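Local coordinates for protein Phosphoglucosamine/phosphogalactosamine mutase (Sulfolobus tokodaii, PDB 2F7L) that catalyses the conversion of glucosamine 6-phosphate and galactosamine 6-phosphate to their 1-phosphates, with magnesium, for the synthesis of UDP-GlcNAc and UDP-GalNAc, at residues 72-76 with 77-81; 181-184 with 185-188; 293-297 with 298-302; 310-313 with 314-318; 381-385 with 386-390. One frame throughout, in Å; residues are numbered along the deposited sequence.

Interaction 1: residues 72-76 with 77-81; sequences GMAPT and PALQY
This is a local contact at the start of helix 76-86, where the chain leaves strand 67-73 in domain I. Pro75 is the N-cap residue. Leu79 N gives a hydrogen bond to Pro75 O at 3.0 Å. Gln80 N then bonds to Thr76 O at 2.7 Å, and this bond is nearly straight, 173° at the hydrogen. The amide end of Gln80 passes over the methyl group of Thr76. Thr76 CG2 lies anti to the backbone N (OG1 chi1 -65°) and touches Gln80 OE1 at 3.3 Å. OG1 lies beside the backbone N and bonds to Asp243, a magnesium ligand by similarity. Gln80 runs extended past CG, and its NE2 makes a weak hydrogen bond to Glu115. Replacing Gln80 by alanine is likely to cost Glu115 its weak amide partner and uncover the Thr76 methyl. The apolar face is small. Ala74 CB meets Leu79 CD1 at 4.0 Å and Ala78 CB at 4.1 Å. The ring of Pro75 sets CD against Ala78 CB at 3.9 Å, and its CB against Pro77 CD at 3.6 Å. Around the turn, Val93 of strand 90-94 packs on Thr76 and Leu79. Helix 151-160 covers Ala74, Pro77 and Ala78.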
# COMPACT_ATOMS: atom_id res chain seq x y z
N GLY A 72 0.06 -18.46 -9.27
CA GLY A 72 -1.32 -18.43 -8.78
C GLY A 72 -1.75 -17.18 -8.02
O GLY A 72 -1.21 -16.09 -8.22
N MET A 73 -2.74 -17.33 -7.15
CA MET A 73 -3.26 -16.21 -6.35
C MET A 73 -2.46 -15.92 -5.07
O MET A 73 -2.19 -16.83 -4.29
CB MET A 73 -4.70 -16.46 -5.95
CG MET A 73 -5.68 -16.48 -7.08
SD MET A 73 -7.36 -16.57 -6.41
CE MET A 73 -7.53 -18.42 -6.41
N ALA A 74 -2.12 -14.66 -4.84
CA ALA A 74 -1.38 -14.34 -3.64
C ALA A 74 -1.33 -12.86 -3.37
O ALA A 74 -1.64 -12.06 -4.24
CB ALA A 74 0.05 -14.88 -3.75
N PRO A 75 -1.01 -12.47 -2.13
CA PRO A 75 -0.92 -11.04 -1.85
C PRO A 75 0.23 -10.51 -2.73
O PRO A 75 1.15 -11.27 -3.09
CB PRO A 75 -0.57 -11.01 -0.36
CG PRO A 75 -1.32 -12.14 0.16
CD PRO A 75 -1.13 -13.23 -0.87
N THR A 76 0.19 -9.23 -3.10
CA THR A 76 1.26 -8.66 -3.93
C THR A 76 2.60 -8.69 -3.18
O THR A 76 3.62 -9.04 -3.76
CB THR A 76 0.91 -7.22 -4.39
OG1 THR A 76 -0.22 -7.28 -5.27
CG2 THR A 76 2.06 -6.59 -5.14
N PRO A 77 2.60 -8.33 -1.88
CA PRO A 77 3.85 -8.37 -1.11
C PRO A 77 4.45 -9.79 -1.23
O PRO A 77 5.68 -9.95 -1.29
CB PRO A 77 3.40 -8.11 0.34
CG PRO A 77 2.09 -7.47 0.23
CD PRO A 77 1.45 -8.08 -0.99
N ALA A 78 3.57 -10.80 -1.24
CA ALA A 78 3.98 -12.19 -1.37
C ALA A 78 4.63 -12.49 -2.72
O ALA A 78 5.71 -13.10 -2.78
CB ALA A 78 2.77 -13.10 -1.18
N LEU A 79 3.97 -12.09 -3.81
CA LEU A 79 4.50 -12.29 -5.16
C LEU A 79 5.82 -11.54 -5.26
O LEU A 79 6.82 -12.07 -5.71
CB LEU A 79 3.52 -11.72 -6.19
CG LEU A 79 2.47 -12.55 -6.95
CD1 LEU A 79 2.64 -14.00 -6.64
CD2 LEU A 79 1.06 -12.05 -6.61
N GLN A 80 5.82 -10.29 -4.83
CA GLN A 80 7.02 -9.48 -4.87
C GLN A 80 8.13 -10.13 -4.08
O GLN A 80 9.28 -10.20 -4.53
CB GLN A 80 6.73 -8.09 -4.31
CG GLN A 80 5.79 -7.29 -5.16
CD GLN A 80 5.37 -6.02 -4.48
OE1 GLN A 80 4.77 -6.05 -3.39
NE2 GLN A 80 5.68 -4.89 -5.10
N TYR A 81 7.79 -10.60 -2.88
CA TYR A 81 8.77 -11.24 -2.03
C TYR A 81 9.37 -12.45 -2.76
O TYR A 81 10.57 -12.75 -2.64
CB TYR A 81 8.12 -11.69 -0.72
CG TYR A 81 9.14 -12.21 0.25
CD1 TYR A 81 10.07 -11.35 0.85
CD2 TYR A 81 9.25 -13.60 0.50
CE1 TYR A 81 11.07 -11.85 1.65
CE2 TYR A 81 10.24 -14.10 1.31
CZ TYR A 81 11.14 -13.23 1.89
OH TYR A 81 12.08 -13.72 2.76

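Interaction 2: residues 181-184 with 185-188; sequences NSVG and ALST
Ala185 N bonds to Ser182 O at 2.8 Å, nearly straight at the hydrogen (174°). It opens a short 3-10 segment, residues 183-186, in the loop that joins strand 174-178 to helix 188-194 of domain II. The next bond runs from Leu186 N to Val183 O at 3.0 Å. Gly184 O then takes two N-H groups. Thr188 N reaches it at 3.1 Å, and Ser187 N makes a weak bond at 3.3 Å. This pair leads the chain from the 3-10 turns into the helix. Ser187 holds the N-cap position, but its side chain makes no capping bond. The polar ends of two other side chains turn to the neighbouring loop of residues 240-242. Ser182 OG bonds to the backbone of Gly242, and Thr188 OG1 to His240, next to Asp241, a magnesium ligand by similarity. The apolar packing is modest. Val183 and Leu186 both rest on Met73 of strand 67-73. Val183 CG2 lies 3.8 Å from Leu186 CD1, the two branches slanting past each other.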
# COMPACT_ATOMS: atom_id res chain seq x y z
N ASN A 181 -12.66 -10.60 1.34
CA ASN A 181 -13.03 -11.59 0.34
C ASN A 181 -11.93 -11.85 -0.68
O ASN A 181 -12.18 -12.43 -1.74
CB ASN A 181 -14.30 -11.13 -0.35
CG ASN A 181 -15.48 -11.19 0.56
OD1 ASN A 181 -16.21 -10.21 0.73
ND2 ASN A 181 -15.67 -12.34 1.16
N SER A 182 -10.72 -11.45 -0.34
CA SER A 182 -9.62 -11.64 -1.23
C SER A 182 -8.36 -12.37 -0.74
O SER A 182 -8.22 -12.83 0.40
CB SER A 182 -9.22 -10.30 -1.81
OG SER A 182 -8.18 -10.45 -2.75
N VAL A 183 -7.43 -12.45 -1.66
CA VAL A 183 -6.15 -13.11 -1.52
C VAL A 183 -5.44 -13.00 -0.15
O VAL A 183 -4.61 -13.84 0.20
CB VAL A 183 -5.28 -12.63 -2.73
CG1 VAL A 183 -4.07 -11.83 -2.27
CG2 VAL A 183 -4.93 -13.81 -3.62
N GLY A 184 -5.77 -11.99 0.63
CA GLY A 184 -5.13 -11.84 1.93
C GLY A 184 -5.51 -12.98 2.87
O GLY A 184 -4.83 -13.24 3.86
N ALA A 185 -6.61 -13.65 2.57
CA ALA A 185 -7.07 -14.77 3.40
C ALA A 185 -6.17 -16.01 3.24
O ALA A 185 -6.25 -16.94 4.02
CB ALA A 185 -8.52 -15.12 3.04
N LEU A 186 -5.32 -16.01 2.22
CA LEU A 186 -4.45 -17.16 1.97
C LEU A 186 -3.16 -17.07 2.76
O LEU A 186 -2.36 -18.00 2.75
CB LEU A 186 -4.06 -17.26 0.49
CG LEU A 186 -5.17 -17.24 -0.54
CD1 LEU A 186 -4.61 -17.21 -1.96
CD2 LEU A 186 -6.06 -18.44 -0.31
N SER A 187 -2.95 -15.95 3.45
CA SER A 187 -1.71 -15.83 4.19
C SER A 187 -1.75 -15.18 5.59
O SER A 187 -1.10 -15.67 6.51
CB SER A 187 -0.68 -15.12 3.31
OG SER A 187 -1.09 -13.82 2.98
N THR A 188 -2.49 -14.09 5.76
CA THR A 188 -2.51 -13.47 7.08
C THR A 188 -2.95 -14.49 8.15
O THR A 188 -2.36 -14.57 9.22
CB THR A 188 -3.40 -12.18 7.09
OG1 THR A 188 -2.81 -11.22 6.20
CG2 THR A 188 -3.48 -11.54 8.49

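Interaction 3: residues 293-297 with 298-302; sequences EYLSK and YNIQV
Lys297 folds back beside Tyr298, and its ammonium group ends over the ring of Tyr294. NZ sits 2.9 Å above the Tyr294 ring plane, over the ring centre. It also makes weak hydrogen bonds, to Tyr298 OH at 3.2 Å and to Tyr294 O. The torsions explain this path. CG of Lys297 stands between the backbone N and the carbonyl carbon (chi1 52°), and a bend at chi4 turns NZ inward. The lysine chain lies side by side with the Tyr298 ring, CG 3.5 Å from Tyr298 CE2. The two tyrosine rings meet obliquely, closest at their CE2 atoms, with planes at 34°. Tyr294 O lies in the plane of the Tyr298 ring, at its edge.

The backbone here is a Schellman motif that ends helix 290-296. Ile300 N bonds to Leu295 O at 3.2 Å, and Asn299 N bonds to Ser296 O at 3.1 Å. Asn299 is the C-prime residue, with positive phi (73°). The turn brings Ile300 back against the helix. Leu295 CD2 meets Ile300 CD1 at 3.7 Å, and Leu295 CD1 meets Val302 CG1 at 4.2 Å. All three residues pack on Ile281, so the turn joins helix and strand of the beta-alpha-beta unit 280-305. The contact thus has an apolar side and a side where a charge meets two tyrosines. There the lysine charge probably gains both from the aromatic face and from the Tyr294 carbonyl near the end of the helix.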
# COMPACT_ATOMS: atom_id res chain seq x y z
N GLU A 293 5.63 14.15 16.39
CA GLU A 293 5.48 14.31 17.81
C GLU A 293 5.93 13.08 18.57
O GLU A 293 6.75 13.16 19.47
CB GLU A 293 4.02 14.61 18.12
CG GLU A 293 3.78 15.23 19.49
CD GLU A 293 2.38 15.81 19.58
OE1 GLU A 293 1.88 16.31 18.55
OE2 GLU A 293 1.80 15.77 20.69
N TYR A 294 5.38 11.93 18.19
CA TYR A 294 5.70 10.68 18.85
C TYR A 294 7.09 10.15 18.55
O TYR A 294 7.80 9.74 19.46
CB TYR A 294 4.67 9.62 18.48
CG TYR A 294 4.55 8.51 19.49
CD1 TYR A 294 3.65 8.59 20.55
CD2 TYR A 294 5.34 7.37 19.39
CE1 TYR A 294 3.53 7.56 21.47
CE2 TYR A 294 5.23 6.33 20.31
CZ TYR A 294 4.33 6.44 21.35
OH TYR A 294 4.20 5.41 22.24
N LEU A 295 7.50 10.14 17.30
CA LEU A 295 8.82 9.60 17.00
C LEU A 295 9.93 10.52 17.46
O LEU A 295 11.08 10.09 17.56
CB LEU A 295 8.97 9.31 15.50
CG LEU A 295 8.05 8.20 14.97
CD1 LEU A 295 8.37 7.94 13.50
CD2 LEU A 295 8.23 6.92 15.79
N SER A 296 9.58 11.77 17.73
CA SER A 296 10.55 12.76 18.19
C SER A 296 11.20 12.34 19.50
O SER A 296 12.42 12.43 19.66
CB SER A 296 9.89 14.12 18.38
OG SER A 296 9.85 14.84 17.15
N LYS A 297 10.38 11.87 20.43
CA LYS A 297 10.89 11.42 21.70
C LYS A 297 11.57 10.06 21.63
O LYS A 297 11.48 9.25 22.55
CB LYS A 297 9.77 11.41 22.75
CG LYS A 297 8.51 10.66 22.37
CD LYS A 297 7.60 10.54 23.59
CE LYS A 297 6.20 10.02 23.22
NZ LYS A 297 6.23 8.76 22.41
N TYR A 298 12.26 9.80 20.52
CA TYR A 298 12.98 8.55 20.31
C TYR A 298 14.12 8.82 19.32
O TYR A 298 14.88 7.91 18.97
CB TYR A 298 12.05 7.47 19.76
CG TYR A 298 10.94 7.09 20.71
CD1 TYR A 298 11.17 6.25 21.79
CD2 TYR A 298 9.65 7.60 20.55
CE1 TYR A 298 10.14 5.93 22.69
CE2 TYR A 298 8.62 7.30 21.44
CZ TYR A 298 8.87 6.46 22.51
OH TYR A 298 7.85 6.18 23.41
N ASN A 299 14.22 10.07 18.88
CA ASN A 299 15.27 10.50 17.96
C ASN A 299 15.12 10.02 16.53
O ASN A 299 16.06 10.11 15.72
CB ASN A 299 16.63 10.08 18.51
CG ASN A 299 16.90 10.68 19.87
OD1 ASN A 299 17.87 10.32 20.53
ND2 ASN A 299 16.04 11.60 20.29
N ILE A 300 13.93 9.52 16.23
CA ILE A 300 13.62 9.02 14.90
C ILE A 300 13.12 10.19 14.07
O ILE A 300 12.06 10.75 14.36
CB ILE A 300 12.52 7.95 14.97
CG1 ILE A 300 12.88 6.91 16.05
CG2 ILE A 300 12.37 7.28 13.62
CD1 ILE A 300 11.76 5.94 16.39
N GLN A 301 13.88 10.59 13.05
CA GLN A 301 13.44 11.69 12.19
C GLN A 301 12.42 11.12 11.24
O GLN A 301 12.46 9.93 10.91
CB GLN A 301 14.57 12.23 11.34
CG GLN A 301 15.83 12.49 12.06
CD GLN A 301 16.97 12.76 11.11
OE1 GLN A 301 18.11 12.99 11.53
NE2 GLN A 301 16.67 12.73 9.80
N VAL A 302 11.48 11.94 10.78
CA VAL A 302 10.52 11.46 9.81
C VAL A 302 10.86 12.24 8.54
O VAL A 302 10.91 13.46 8.55
CB VAL A 302 9.04 11.68 10.27
CG1 VAL A 302 8.96 11.71 11.78
CG2 VAL A 302 8.46 12.92 9.66

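Interaction 4: residues 310-313 with 314-318; sequences VDIA and HKVAD
His314, Ala313 and Ile312 carry most of this contact, three consecutive residues in the middle of helix 309-318 in domain III. The imidazole of His314 lies alongside Val310, both side chains pointing the same way. Its CD2 is 3.5 Å from Val310 O and 4.1 Å from Val310 CG1. CG lies anti to the carbonyl carbon (chi1 -77°), which directs the ring back towards the helix start. There NE2 forms a hydrogen bond to the backbone oxygen of Glu115, which holds the NE2 end of the ring. His314 N bonds to Val310 O at 3.1 Å. Ala313 contributes mostly backbone: its O accepts Ala317 N at 3.1 Å. Ile312 pairs with Val316. Val316 N bonds to Ile312 O at 2.7 Å, almost straight, and Ile312 CG2 meets Val316 CG2 at 3.8 Å. Lys315 N bonds to Asp311 O at 2.8 Å. The charged ends have partners beyond the two segments: Asp311 pairs with Arg118, Lys315 with Glu319 and Asp318 with Arg117. The helix lies between two parts of the fold. Ile312, Ala313 and Val316 pack on Met332 of strand 329-332, Ile312 also touches Thr305 of strand 301-305, and Val316 reaches Val282 of strand 280-284. Val310, Ala313 and His314 meet the domain I loop of residues 114-117.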
# COMPACT_ATOMS: atom_id res chain seq x y z
N VAL A 310 4.99 3.07 -4.22
CA VAL A 310 6.14 2.60 -4.99
C VAL A 310 7.32 3.52 -4.69
O VAL A 310 8.41 3.07 -4.32
CB VAL A 310 5.85 2.62 -6.52
CG1 VAL A 310 7.02 2.01 -7.27
CG2 VAL A 310 4.55 1.90 -6.84
N ASP A 311 7.10 4.83 -4.86
CA ASP A 311 8.13 5.83 -4.61
C ASP A 311 8.72 5.66 -3.22
O ASP A 311 9.94 5.66 -3.04
CB ASP A 311 7.54 7.22 -4.76
CG ASP A 311 7.45 7.68 -6.22
OD1 ASP A 311 6.48 8.42 -6.55
OD2 ASP A 311 8.36 7.31 -7.01
N ILE A 312 7.86 5.54 -2.22
CA ILE A 312 8.30 5.37 -0.85
C ILE A 312 9.21 4.15 -0.74
O ILE A 312 10.30 4.23 -0.19
CB ILE A 312 7.08 5.18 0.10
CG1 ILE A 312 6.31 6.50 0.20
CG2 ILE A 312 7.53 4.65 1.47
CD1 ILE A 312 5.06 6.39 1.05
N ALA A 313 8.75 3.02 -1.27
CA ALA A 313 9.54 1.80 -1.21
C ALA A 313 10.95 2.11 -1.67
O ALA A 313 11.91 1.74 -1.01
CB ALA A 313 8.90 0.70 -2.07
N HIS A 314 11.07 2.82 -2.78
CA HIS A 314 12.39 3.19 -3.29
C HIS A 314 13.14 4.17 -2.35
O HIS A 314 14.30 3.97 -2.04
CB HIS A 314 12.26 3.78 -4.70
CG HIS A 314 12.04 2.74 -5.76
ND1 HIS A 314 12.94 1.73 -6.02
CD2 HIS A 314 11.03 2.58 -6.65
CE1 HIS A 314 12.50 0.99 -7.02
NE2 HIS A 314 11.34 1.49 -7.42
N LYS A 315 12.47 5.22 -1.89
CA LYS A 315 13.11 6.16 -0.98
C LYS A 315 13.58 5.45 0.28
O LYS A 315 14.67 5.70 0.77
CB LYS A 315 12.15 7.30 -0.61
CG LYS A 315 12.81 8.46 0.13
CD LYS A 315 11.85 9.59 0.41
CE LYS A 315 12.43 10.59 1.41
NZ LYS A 315 13.69 11.23 0.93
N VAL A 316 12.77 4.56 0.84
CA VAL A 316 13.23 3.86 2.03
C VAL A 316 14.53 3.13 1.67
O VAL A 316 15.55 3.29 2.35
CB VAL A 316 12.20 2.85 2.57
CG1 VAL A 316 12.75 2.16 3.81
CG2 VAL A 316 10.92 3.56 2.92
N ALA A 317 14.50 2.34 0.60
CA ALA A 317 15.71 1.63 0.18
C ALA A 317 16.84 2.65 -0.06
O ALA A 317 17.84 2.64 0.65
CB ALA A 317 15.44 0.81 -1.10
N ASP A 318 16.65 3.54 -1.04
CA ASP A 318 17.62 4.57 -1.39
C ASP A 318 18.26 5.36 -0.23
O ASP A 318 19.36 5.91 -0.38
CB ASP A 318 16.98 5.57 -2.34
CG ASP A 318 16.98 5.08 -3.78
OD1 ASP A 318 16.77 3.87 -4.00
OD2 ASP A 318 17.19 5.92 -4.69

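Interaction 5: residues 381-385 with 386-390; sequences PGLMV and EEIYK
This contact is the N-terminal turn of helix 385-396 in the C-terminal domain, with Met384 at the N-cap position. Val385 and Tyr389, one turn apart, make its main side-chain contact. Val385 CG2 lies over one face of the Tyr389 ring, a CH-pi contact 3.6 Å from the ring centroid. The methyl is offset toward the rim and comes closest to the phenol end, 3.3 Å from Tyr389 CZ. Val385 CG2 stands anti to its own backbone N, beside the carbonyl carbon (CG1 chi1 51°), which carries it forward along the helix to the ring. The backbone bond beneath them, Tyr389 N to Val385 O at 3.0 Å, is close to straight (177°). Met384 O receives the other early N-H groups. Glu387 N reaches it at 2.7 Å, and Ile388 N makes a weak bond at 3.4 Å.

On another side of the turn, Leu383 and Ile388 cross at about a right angle. Ile388 CD1 sits among the branches of the leucine, 3.8 Å from Leu383 CG. The carboxylates of Glu386 and Glu387 lie near each other at the exposed helix start, where the helix N-terminus would probably ease their mutual repulsion. At the far end of the ring, Tyr389 OH bonds to Lys422 N. With alanine in place of Tyr389, the Val385 methyl is likely to lose its aromatic cover and Lys422 N its hydroxyl partner. The hydroxyl bond ties the first turn of the helix to the end of strand 416-422 in the antiparallel sheet.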
# COMPACT_ATOMS: atom_id res chain seq x y z
N PRO A 381 -12.01 26.97 -13.70
CA PRO A 381 -11.17 27.20 -14.88
C PRO A 381 -10.55 28.59 -14.81
O PRO A 381 -11.10 29.49 -14.16
CB PRO A 381 -12.16 27.07 -16.04
CG PRO A 381 -13.10 26.02 -15.55
CD PRO A 381 -13.34 26.48 -14.11
N GLY A 382 -9.41 28.77 -15.45
CA GLY A 382 -8.77 30.07 -15.41
C GLY A 382 -8.26 30.38 -14.02
O GLY A 382 -8.23 31.54 -13.58
N LEU A 383 -7.86 29.32 -13.33
CA LEU A 383 -7.31 29.41 -11.99
C LEU A 383 -6.26 28.31 -11.97
O LEU A 383 -6.58 27.15 -12.22
CB LEU A 383 -8.38 29.14 -10.94
CG LEU A 383 -8.02 29.31 -9.46
CD1 LEU A 383 -7.20 30.57 -9.24
CD2 LEU A 383 -9.30 29.35 -8.63
N MET A 384 -5.00 28.67 -11.73
CA MET A 384 -3.95 27.66 -11.71
C MET A 384 -3.62 27.24 -10.29
O MET A 384 -3.46 28.07 -9.39
CB MET A 384 -2.69 28.17 -12.42
CG MET A 384 -2.07 27.14 -13.40
SD MET A 384 -1.76 25.45 -12.70
CE MET A 384 -3.26 24.52 -13.29
N VAL A 385 -3.54 25.93 -10.11
CA VAL A 385 -3.24 25.36 -8.82
C VAL A 385 -1.98 26.00 -8.23
O VAL A 385 -1.87 26.18 -7.01
CB VAL A 385 -3.05 23.84 -8.95
CG1 VAL A 385 -2.06 23.56 -10.06
CG2 VAL A 385 -2.56 23.25 -7.65
N GLU A 386 -1.03 26.35 -9.10
CA GLU A 386 0.20 26.98 -8.66
C GLU A 386 -0.07 28.31 -7.97
O GLU A 386 0.71 28.76 -7.13
CB GLU A 386 1.14 27.21 -9.83
CG GLU A 386 2.39 27.96 -9.42
CD GLU A 386 2.69 29.13 -10.34
OE1 GLU A 386 3.13 30.20 -9.84
OE2 GLU A 386 2.49 28.98 -11.57
N GLU A 387 -1.19 28.94 -8.32
CA GLU A 387 -1.56 30.21 -7.71
C GLU A 387 -2.13 30.01 -6.31
O GLU A 387 -1.87 30.80 -5.39
CB GLU A 387 -2.56 30.96 -8.60
CG GLU A 387 -1.92 31.49 -9.89
CD GLU A 387 -0.58 32.20 -9.63
OE1 GLU A 387 -0.56 33.17 -8.83
OE2 GLU A 387 0.46 31.80 -10.21
N ILE A 388 -2.92 28.96 -6.14
CA ILE A 388 -3.52 28.64 -4.85
C ILE A 388 -2.33 28.39 -3.92
O ILE A 388 -2.20 29.00 -2.85
CB ILE A 388 -4.38 27.35 -4.93
CG1 ILE A 388 -5.24 27.36 -6.20
CG2 ILE A 388 -5.26 27.24 -3.71
CD1 ILE A 388 -6.36 28.36 -6.22
N TYR A 389 -1.45 27.50 -4.35
CA TYR A 389 -0.26 27.15 -3.60
C TYR A 389 0.45 28.42 -3.14
O TYR A 389 0.63 28.64 -1.95
CB TYR A 389 0.66 26.29 -4.46
CG TYR A 389 0.17 24.87 -4.69
CD1 TYR A 389 0.77 24.05 -5.64
CD2 TYR A 389 -0.90 24.35 -3.97
CE1 TYR A 389 0.33 22.76 -5.87
CE2 TYR A 389 -1.35 23.05 -4.19
CZ TYR A 389 -0.74 22.27 -5.14
OH TYR A 389 -1.21 20.99 -5.39
N LYS A 390 0.85 29.25 -4.10
CA LYS A 390 1.52 30.51 -3.81
C LYS A 390 0.83 31.29 -2.69
O LYS A 390 1.49 31.86 -1.83
CB LYS A 390 1.56 31.38 -5.06
CG LYS A 390 2.81 31.25 -5.91
CD LYS A 390 3.92 32.18 -5.41
CE LYS A 390 5.10 32.26 -6.40
NZ LYS A 390 6.18 33.23 -5.97

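How the interactions relate
The five contacts follow one another along the chain, from domain I (interaction 1) and domain II (interaction 2) to domain III (interactions 3 and 4) and the C-terminal domain (interaction 5). Interactions 1 and 2 touch: Val183 packs against Ala74 and Pro75, so the domain I and II turns meet beside the magnesium site inferred by similarity. Interaction 4 comes within about 7 Å of interaction 1, nearest atoms. Interaction 3 leads through strand 301-305 into the helix of interaction 4, their centres about 20 Å apart. Interaction 5 lies about 41 Å from interaction 1, centre to centre, on a separate domain. Interactions 1, 2 and 4 lie nearer the chain's centre than 3 and 5.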